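Local coordinates for uncharacterized protein VP1736 (Vibrio parahaemolyticus, PDB 3LXQ) that is of unknown function but carries a sulfatase-family domain of the alkaline phosphatase-like clan, at residues 144-148 / 378-382; 386-390 / 427-432. All blocks are in the same frame, centred on the assembly; numbering follows the deposited sequence.

Contact 1 (144-148 / 378-382)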
# COMPACT_ATOMS: atom_id res chain seq x y z
N PHE A 144 -7.81 3.54 -3.24
CA PHE A 144 -8.14 4.48 -4.30
C PHE A 144 -6.96 4.53 -5.25
O PHE A 144 -5.82 4.62 -4.80
CB PHE A 144 -8.37 5.87 -3.68
CG PHE A 144 -9.05 6.87 -4.60
CD1 PHE A 144 -10.29 6.60 -5.18
CD2 PHE A 144 -8.47 8.11 -4.83
CE1 PHE A 144 -10.92 7.53 -6.01
CE2 PHE A 144 -9.10 9.06 -5.65
CZ PHE A 144 -10.32 8.77 -6.24
N PRO A 145 -7.23 4.45 -6.55
CA PRO A 145 -6.18 4.50 -7.56
C PRO A 145 -5.61 5.91 -7.68
O PRO A 145 -6.11 6.83 -7.04
CB PRO A 145 -6.90 4.11 -8.87
CG PRO A 145 -8.23 3.62 -8.48
CD PRO A 145 -8.56 4.25 -7.17
N PRO A 146 -4.54 6.06 -8.46
CA PRO A 146 -3.77 7.31 -8.55
C PRO A 146 -4.31 8.31 -9.58
O PRO A 146 -5.10 7.95 -10.46
CB PRO A 146 -2.37 6.83 -8.97
CG PRO A 146 -2.63 5.55 -9.75
CD PRO A 146 -3.91 4.95 -9.20
N SER A 147 -3.90 9.57 -9.44
CA SER A 147 -4.20 10.60 -10.42
C SER A 147 -2.93 11.40 -10.62
O SER A 147 -1.94 11.14 -9.93
CB SER A 147 -5.36 11.50 -9.94
OG SER A 147 -4.98 12.36 -8.87
N PRO A 148 -2.93 12.35 -11.58
CA PRO A 148 -1.81 13.30 -11.71
C PRO A 148 -1.77 14.29 -10.56
O PRO A 148 -0.81 15.04 -10.43
CB PRO A 148 -2.14 14.06 -13.00
CG PRO A 148 -3.06 13.19 -13.72
CD PRO A 148 -3.87 12.48 -12.70
N ALA A 378 -0.73 -3.83 -12.94
CA ALA A 378 -0.27 -2.81 -12.01
C ALA A 378 -0.44 -1.44 -12.65
O ALA A 378 0.03 -1.18 -13.79
CB ALA A 378 1.21 -3.03 -11.62
N MSE A 379 -1.12 -0.56 -11.93
CA MSE A 379 -1.17 0.85 -12.29
C MSE A 379 -0.07 1.58 -11.56
O MSE A 379 0.11 1.39 -10.37
CB MSE A 379 -2.52 1.46 -11.90
CG MSE A 379 -3.72 0.61 -12.24
SE MSE A 379 -5.28 1.71 -11.86
CE MSE A 379 -6.53 0.27 -11.31
N MSE A 380 0.65 2.45 -12.25
CA MSE A 380 1.62 3.29 -11.57
C MSE A 380 1.72 4.71 -12.12
O MSE A 380 1.68 4.94 -13.33
CB MSE A 380 2.97 2.58 -11.37
CG MSE A 380 3.62 2.05 -12.59
SE MSE A 380 4.54 0.32 -12.35
CE MSE A 380 3.66 -0.50 -13.87
N GLN A 381 1.77 5.66 -11.18
CA GLN A 381 1.82 7.08 -11.51
C GLN A 381 3.16 7.63 -11.13
O GLN A 381 3.53 7.61 -9.95
CB GLN A 381 0.74 7.84 -10.75
CG GLN A 381 0.55 9.28 -11.20
CD GLN A 381 -0.43 9.40 -12.36
OE1 GLN A 381 -1.47 8.74 -12.39
NE2 GLN A 381 -0.10 10.27 -13.33
N TYR A 382 3.89 8.11 -12.13
CA TYR A 382 5.16 8.79 -11.92
C TYR A 382 4.97 10.26 -12.27
O TYR A 382 5.08 10.66 -13.44
CB TYR A 382 6.27 8.14 -12.77
CG TYR A 382 7.63 8.79 -12.57
CD1 TYR A 382 8.35 8.58 -11.39
CD2 TYR A 382 8.19 9.61 -13.55
CE1 TYR A 382 9.58 9.16 -11.19
CE2 TYR A 382 9.43 10.20 -13.36
CZ TYR A 382 10.12 9.97 -12.17
OH TYR A 382 11.34 10.54 -11.95

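Contact 2 (386-390 / 427-432)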
# COMPACT_ATOMS: atom_id res chain seq x y z
N PHE A 386 1.18 8.18 -16.30
CA PHE A 386 0.44 7.02 -15.80
C PHE A 386 0.81 5.79 -16.61
O PHE A 386 0.78 5.82 -17.86
CB PHE A 386 -1.07 7.25 -15.86
CG PHE A 386 -1.90 6.05 -15.43
CD1 PHE A 386 -2.32 5.08 -16.37
CD2 PHE A 386 -2.29 5.89 -14.10
CE1 PHE A 386 -3.11 3.97 -15.97
CE2 PHE A 386 -3.07 4.79 -13.70
CZ PHE A 386 -3.47 3.84 -14.63
N GLY A 387 1.14 4.72 -15.91
CA GLY A 387 1.49 3.45 -16.53
C GLY A 387 0.57 2.32 -16.15
O GLY A 387 0.13 2.21 -15.00
N TYR A 388 0.26 1.47 -17.13
CA TYR A 388 -0.56 0.29 -16.92
C TYR A 388 0.22 -0.94 -17.40
O TYR A 388 0.44 -1.14 -18.61
CB TYR A 388 -1.91 0.42 -17.65
CG TYR A 388 -3.02 -0.49 -17.11
CD1 TYR A 388 -3.85 -0.07 -16.06
CD2 TYR A 388 -3.24 -1.75 -17.67
CE1 TYR A 388 -4.88 -0.91 -15.58
CE2 TYR A 388 -4.25 -2.58 -17.20
CZ TYR A 388 -5.06 -2.15 -16.15
OH TYR A 388 -6.04 -2.98 -15.71
N LEU A 389 0.69 -1.71 -16.43
CA LEU A 389 1.47 -2.91 -16.66
C LEU A 389 0.59 -4.16 -16.59
O LEU A 389 -0.17 -4.34 -15.62
CB LEU A 389 2.62 -3.01 -15.64
CG LEU A 389 3.56 -4.23 -15.73
CD1 LEU A 389 4.51 -4.15 -16.94
CD2 LEU A 389 4.35 -4.44 -14.44
N THR A 390 0.66 -4.98 -17.63
CA THR A 390 0.05 -6.31 -17.64
C THR A 390 1.11 -7.33 -18.08
O THR A 390 2.23 -6.96 -18.42
CB THR A 390 -1.18 -6.40 -18.59
OG1 THR A 390 -0.72 -6.56 -19.93
CG2 THR A 390 -2.05 -5.14 -18.50
N ARG A 427 -8.29 0.57 -22.03
CA ARG A 427 -8.35 0.05 -20.67
C ARG A 427 -7.39 0.84 -19.76
O ARG A 427 -7.72 1.16 -18.61
CB ARG A 427 -8.00 -1.45 -20.65
CG ARG A 427 -7.90 -2.03 -19.25
CD ARG A 427 -7.51 -3.49 -19.29
NE ARG A 427 -6.25 -3.69 -19.99
CZ ARG A 427 -5.80 -4.87 -20.40
NH1 ARG A 427 -6.50 -5.96 -20.17
NH2 ARG A 427 -4.63 -4.94 -21.04
N ALA A 428 -6.22 1.17 -20.29
CA ALA A 428 -5.21 1.95 -19.58
C ALA A 428 -5.70 3.38 -19.34
O ALA A 428 -5.65 3.88 -18.21
CB ALA A 428 -3.90 1.96 -20.38
N LYS A 429 -6.17 4.02 -20.41
CA LYS A 429 -6.73 5.38 -20.36
C LYS A 429 -7.89 5.46 -19.37
O LYS A 429 -7.93 6.34 -18.50
CB LYS A 429 -7.13 5.86 -21.77
CG LYS A 429 -7.40 7.36 -21.90
CD LYS A 429 -7.62 7.78 -23.36
CE LYS A 429 -8.33 9.14 -23.47
NZ LYS A 429 -8.86 9.43 -24.84
N ALA A 430 -8.82 4.50 -19.47
CA ALA A 430 -9.98 4.45 -18.58
C ALA A 430 -9.55 4.41 -17.10
O ALA A 430 -10.11 5.13 -16.26
CB ALA A 430 -10.86 3.26 -18.92
N ASN A 431 -8.56 3.58 -16.79
CA ASN A 431 -8.04 3.48 -15.43
C ASN A 431 -7.21 4.70 -14.99
O ASN A 431 -7.23 5.08 -13.82
CB ASN A 431 -7.29 2.16 -15.24
CG ASN A 431 -8.24 0.99 -15.04
OD1 ASN A 431 -8.87 0.85 -13.99
ND2 ASN A 431 -8.33 0.14 -16.05
N ALA A 432 -6.49 5.32 -15.93
CA ALA A 432 -5.79 6.59 -15.71
C ALA A 432 -6.72 7.72 -15.26
O ALA A 432 -6.32 8.58 -14.48
CB ALA A 432 -5.05 7.01 -16.98

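Contact 1 (144-148 / 378-382)
Pro146 and Gln381 meet where the loop after helix 133-141, in the sulfatase-family domain, packs on strand 377-382, the first edge strand of a small five-stranded antiparallel sheet. The loop runs past in an extended, polyproline-II-like course through Pro145 and Pro146, and its proline rings supply most of the apolar surface offered to the strand. Pro146 does so directly, with CB 3.7 Å from CB of Gln381. Closer to the start of the strand, the selenium of Met379, a selenomethionine, lies 4.2 Å from CB of Pro145 and also approaches CD of Pro146. Its CG stands anti to the carbonyl carbon (chi1 -44°), and the chain reaches out toward the loop before bending at its end; Phe386, Tyr388 and Asn431 pack around the same side chain.

Gln381 carries the polar part. CG is anti to the backbone nitrogen (chi1 -170°), and a sharp bend at chi2 (87°) turns the flat of the amide to the carbonyl of Ser147. The Ser147 oxygen therefore stands above the amide plane, 3.3 Å from CD of Gln381, and is not a hydrogen-bond partner of the amide; OE1 is an acceptor too, 3.5 Å from that oxygen. Arg135 gives the Ser147 oxygen a weak hydrogen bond and also packs against Pro146 and Gln381. The amide nitrogen is held elsewhere, bonded to the hydroxyl of Tyr45 and the backbone oxygen of Asp383, which fixes the rotation of the amide. On its way there NE2 of Gln381 passes 3.8 Å from CA of Pro148.

Contact 2 (386-390 / 427-432)
The Phe386 ring presents one face to the helix backbone at Ala432: CA of Ala432 sits almost on the ring normal, 3.6 Å from the centroid of the Phe386 ring, in a CH-pi contact. The methyl of Ala432 covers the same face off-centre, its CB 3.4 Å from CD1 of Phe386. Further round, CE1 of Phe386 comes obliquely to 3.4 Å from the carbonyl oxygen of Ala428. The Tyr388 ring is approached obliquely by two polar groups. The Asn431 amide is turned only 19° from the ring plane, with ND2 3.6 Å from CE1 of Tyr388, while NE of Arg427 lies 3.6 Å from CE2 of Tyr388.

Here helix 422-441, near the C-terminus, lies across one side of the antiparallel sheet, an arrangement resembling the small C-terminal sheet and helix of sulfatase-family folds. Strand 386-390 and helix segment 427-432 pass with axes 8.5 Å apart at 130°. The alanines let the helix come close: CB of Ala428 touches CB of Tyr388 at 3.7 Å.

Asn431 is held by its own helix, ND2 donating to the Arg427 carbonyl oxygen at 2.8 Å. That oxygen also accepts from the Asn431 backbone nitrogen, the two donors reaching it from opposite faces of its plane. Ser60 of helix 50-61 is a second partner of ND2. Arg427 bends at chi3 (58°), bringing its NH2 up to the Thr390 methyl, CG2, the two side chains crossing at a slant, while the Thr390 hydroxyl bonds to Asn393 and Asp392.

Overall arrangement
Contacts 1 and 2, with centres about 9 Å apart, share one antiparallel sheet: strands 377-382 and 385-390 follow each other in the chain and lie side by side. Probable backbone hydrogen bonds join them, Met380 O to Gly387 N at 2.6 Å and Ala378 O to Leu389 N at 2.8 Å. Their side chains mesh as well, with OE1 of Gln381 3.4 Å from CD2 of Phe386. Phe386 also touches Pro146, so the proline loop and the helix are packed together against the same pair of strands. Pro145 meets Phe434 of helix 422-441, joining the loop of contact 1 directly to the helix of contact 2.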